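Local coordinates for beta-N-acetylglucosaminidase (Thermotoga maritima, PDB 3WO8), which probably hydrolyses terminal non-reducing N-acetyl-hexosamine residues from N-acetyl-beta-hexosaminides, as a dimeric member of glycoside hydrolase family 3, at residues 55-60 with 331-336. Numbering follows the deposited sequence.
Sequences LLMDFM and SGVGFL
Met57 meets Val333 at about a right angle, its thioether chain running past the valine so that each methyl touches a different part of it. Val333 CG1 sits 3.5 Å from Met57 CG, while Val333 CG2 lies 4.1 Å from Met57 CE. With CG anti to its own carbonyl carbon (chi1 -70°) and the chain extended beyond, Met57 carries its sulfur on to Leu336: SD lies 4.1 Å from Leu336 CB, and CE ends 4.0 Å from Leu336 CD1. Trimming Met57 to an alanine would probably open a gap beside Val333 and Leu336, where the thioether now lies, costing Val333 CG1 its contact with Met57 CG and depriving both Val333 CG2 and Leu336 CD1 of Met57 CE. Val333 CG1 also reaches Leu56 CG at 4.2 Å. One turn along, Met60 lays its CB 3.8 Å from Ser331 O before its chain bends away at chi2. Backbones close up at Gly334, whose CA is 4.7 Å from Met57 CA. Pro87 and Ser88 of the second subunit pack on Val333 and Leu336. The arrangement is apolar packing, without hydrogen bonds between the segments, of helix 53-66 of the TIM-barrel domain against a type II' turn (Ser331 to Gly334) leading into helix 334-342.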
ATOM      1  N   LEU B  55     -12.958  -0.565  -6.346  1.00 32.11           N
ATOM      2  CA  LEU B  55     -13.030  -1.042  -7.735  1.00 36.53           C
ATOM      3  C   LEU B  55     -12.017  -2.144  -8.012  1.00 35.40           C
ATOM      4  O   LEU B  55     -12.344  -3.155  -8.579  1.00 30.87           O
ATOM      5  CB  LEU B  55     -12.724   0.063  -8.741  1.00 40.26           C
ATOM      6  CG  LEU B  55     -13.801   0.976  -9.287  1.00 42.49           C
ATOM      7  CD1 LEU B  55     -13.131   1.671 -10.464  1.00 39.58           C
ATOM      8  CD2 LEU B  55     -15.080   0.216  -9.697  1.00 40.66           C
ATOM      9  N   LEU B  56     -10.761  -1.901  -7.659  1.00 35.53           N
ATOM     10  CA  LEU B  56      -9.748  -2.916  -7.823  1.00 33.74           C
ATOM     11  C   LEU B  56     -10.236  -4.242  -7.286  1.00 34.70           C
ATOM     12  O   LEU B  56     -10.059  -5.269  -7.912  1.00 33.03           O
ATOM     13  CB  LEU B  56      -8.449  -2.540  -7.115  1.00 30.67           C
ATOM     14  CG  LEU B  56      -7.415  -3.640  -7.285  1.00 28.65           C
ATOM     15  CD1 LEU B  56      -7.147  -3.914  -8.772  1.00 30.19           C
ATOM     16  CD2 LEU B  56      -6.160  -3.291  -6.555  1.00 25.76           C
ATOM     17  N   MET B  57     -10.885  -4.206  -6.133  1.00 36.46           N
ATOM     18  CA  MET B  57     -11.407  -5.428  -5.553  1.00 36.76           C
ATOM     19  C   MET B  57     -12.513  -6.065  -6.382  1.00 35.52           C
ATOM     20  O   MET B  57     -12.522  -7.266  -6.617  1.00 37.67           O
ATOM     21  CB  MET B  57     -11.876  -5.189  -4.111  1.00 41.01           C
ATOM     22  CG  MET B  57     -10.733  -4.932  -3.119  1.00 40.22           C
ATOM     23  SD  MET B  57     -11.307  -4.237  -1.553  1.00 43.72           S
ATOM     24  CE  MET B  57      -9.683  -4.152  -0.775  1.00 45.02           C
ATOM     25  N   ASP B  58     -13.473  -5.289  -6.828  1.00 38.68           N
ATOM     26  CA  ASP B  58     -14.583  -5.891  -7.563  1.00 36.29           C
ATOM     27  C   ASP B  58     -14.098  -6.363  -8.898  1.00 35.82           C
ATOM     28  O   ASP B  58     -14.576  -7.354  -9.395  1.00 35.19           O
ATOM     29  CB  ASP B  58     -15.710  -4.908  -7.757  1.00 40.51           C
ATOM     30  CG  ASP B  58     -17.038  -5.591  -7.947  1.00 41.18           C
ATOM     31  OD1 ASP B  58     -17.284  -6.564  -7.195  1.00 41.23           O
ATOM     32  OD2 ASP B  58     -17.831  -5.146  -8.818  1.00 37.50           O
ATOM     33  N   PHE B  59     -13.107  -5.686  -9.458  1.00 35.14           N
ATOM     34  CA  PHE B  59     -12.562  -6.102 -10.736  1.00 38.39           C
ATOM     35  C   PHE B  59     -11.892  -7.454 -10.578  1.00 36.51           C
ATOM     36  O   PHE B  59     -12.054  -8.309 -11.393  1.00 41.20           O
ATOM     37  CB  PHE B  59     -11.603  -5.021 -11.283  1.00 42.17           C
ATOM     38  CG  PHE B  59     -11.327  -5.090 -12.780  1.00 43.14           C
ATOM     39  CD1 PHE B  59     -11.974  -5.987 -13.615  1.00 43.32           C
ATOM     40  CD2 PHE B  59     -10.398  -4.232 -13.334  1.00 43.79           C
ATOM     41  CE1 PHE B  59     -11.676  -6.036 -14.955  1.00 45.04           C
ATOM     42  CE2 PHE B  59     -10.112  -4.247 -14.670  1.00 44.24           C
ATOM     43  CZ  PHE B  59     -10.746  -5.155 -15.488  1.00 47.99           C
ATOM     44  N   MET B  60     -11.154  -7.664  -9.506  1.00 38.71           N
ATOM     45  CA  MET B  60     -10.422  -8.933  -9.330  1.00 35.01           C
ATOM     46  C   MET B  60     -11.423 -10.035  -9.022  1.00 32.60           C
ATOM     47  O   MET B  60     -11.274 -11.161  -9.439  1.00 31.53           O
ATOM     48  CB  MET B  60      -9.418  -8.814  -8.170  1.00 35.22           C
ATOM     49  CG  MET B  60      -8.202  -7.954  -8.461  1.00 36.06           C
ATOM     50  SD  MET B  60      -7.163  -8.821  -9.640  1.00 38.93           S
ATOM     51  CE  MET B  60      -5.721  -7.779  -9.664  1.00 41.49           C
ATOM     52  N   SER B 331      -7.487 -15.429  -6.087  1.00 54.67           N
ATOM     53  CA  SER B 331      -8.431 -14.281  -6.352  1.00 51.32           C
ATOM     54  C   SER B 331      -7.892 -12.948  -5.884  1.00 53.50           C
ATOM     55  O   SER B 331      -8.513 -11.883  -6.142  1.00 49.31           O
ATOM     56  CB  SER B 331      -9.853 -14.463  -5.757  1.00 43.20           C
ATOM     57  OG  SER B 331      -9.861 -14.840  -4.405  1.00 36.92           O
ATOM     58  N   GLY B 332      -6.754 -13.018  -5.191  1.00 48.10           N
ATOM     59  CA  GLY B 332      -6.195 -11.875  -4.538  1.00 44.96           C
ATOM     60  C   GLY B 332      -7.271 -11.129  -3.767  1.00 44.95           C
ATOM     61  O   GLY B 332      -8.260 -11.689  -3.224  1.00 41.11           O
ATOM     62  N   VAL B 333      -7.087  -9.826  -3.816  1.00 42.21           N
ATOM     63  CA  VAL B 333      -7.871  -8.844  -3.099  1.00 40.33           C
ATOM     64  C   VAL B 333      -9.413  -8.997  -3.359  1.00 38.05           C
ATOM     65  O   VAL B 333     -10.283  -8.600  -2.552  1.00 36.54           O
ATOM     66  CB  VAL B 333      -7.210  -7.502  -3.463  1.00 40.44           C
ATOM     67  CG1 VAL B 333      -8.012  -6.721  -4.449  1.00 44.17           C
ATOM     68  CG2 VAL B 333      -6.861  -6.729  -2.225  1.00 42.23           C
ATOM     69  N   GLY B 334      -9.727  -9.669  -4.458  1.00 35.75           N
ATOM     70  CA  GLY B 334     -11.081 -10.061  -4.804  1.00 33.60           C
ATOM     71  C   GLY B 334     -11.911 -10.672  -3.679  1.00 32.46           C
ATOM     72  O   GLY B 334     -13.151 -10.430  -3.592  1.00 26.77           O
ATOM     73  N   PHE B 335     -11.266 -11.460  -2.812  1.00 29.81           N
ATOM     74  CA  PHE B 335     -12.059 -12.110  -1.772  1.00 29.67           C
ATOM     75  C   PHE B 335     -12.635 -11.049  -0.869  1.00 31.83           C
ATOM     76  O   PHE B 335     -13.676 -11.260  -0.233  1.00 31.67           O
ATOM     77  CB  PHE B 335     -11.297 -13.196  -1.001  1.00 32.61           C
ATOM     78  CG  PHE B 335     -10.311 -12.696   0.048  1.00 33.56           C
ATOM     79  CD1 PHE B 335      -9.046 -12.253  -0.312  1.00 35.36           C
ATOM     80  CD2 PHE B 335     -10.630 -12.755   1.401  1.00 34.47           C
ATOM     81  CE1 PHE B 335      -8.140 -11.819   0.642  1.00 35.68           C
ATOM     82  CE2 PHE B 335      -9.729 -12.324   2.364  1.00 33.47           C
ATOM     83  CZ  PHE B 335      -8.482 -11.868   1.985  1.00 35.27           C
ATOM     84  N   LEU B 336     -11.980  -9.881  -0.825  1.00 29.16           N
ATOM     85  CA  LEU B 336     -12.431  -8.903   0.107  1.00 29.40           C
ATOM     86  C   LEU B 336     -13.792  -8.346  -0.386  1.00 29.52           C
ATOM     87  O   LEU B 336     -14.685  -8.048   0.390  1.00 25.67           O
ATOM     88  CB  LEU B 336     -11.344  -7.846   0.362  1.00 27.01           C
ATOM     89  CG  LEU B 336     -10.228  -8.419   1.226  1.00 27.78           C
ATOM     90  CD1 LEU B 336      -8.962  -7.581   1.251  1.00 27.65           C
ATOM     91  CD2 LEU B 336     -10.699  -8.639   2.651  1.00 30.62           C
TER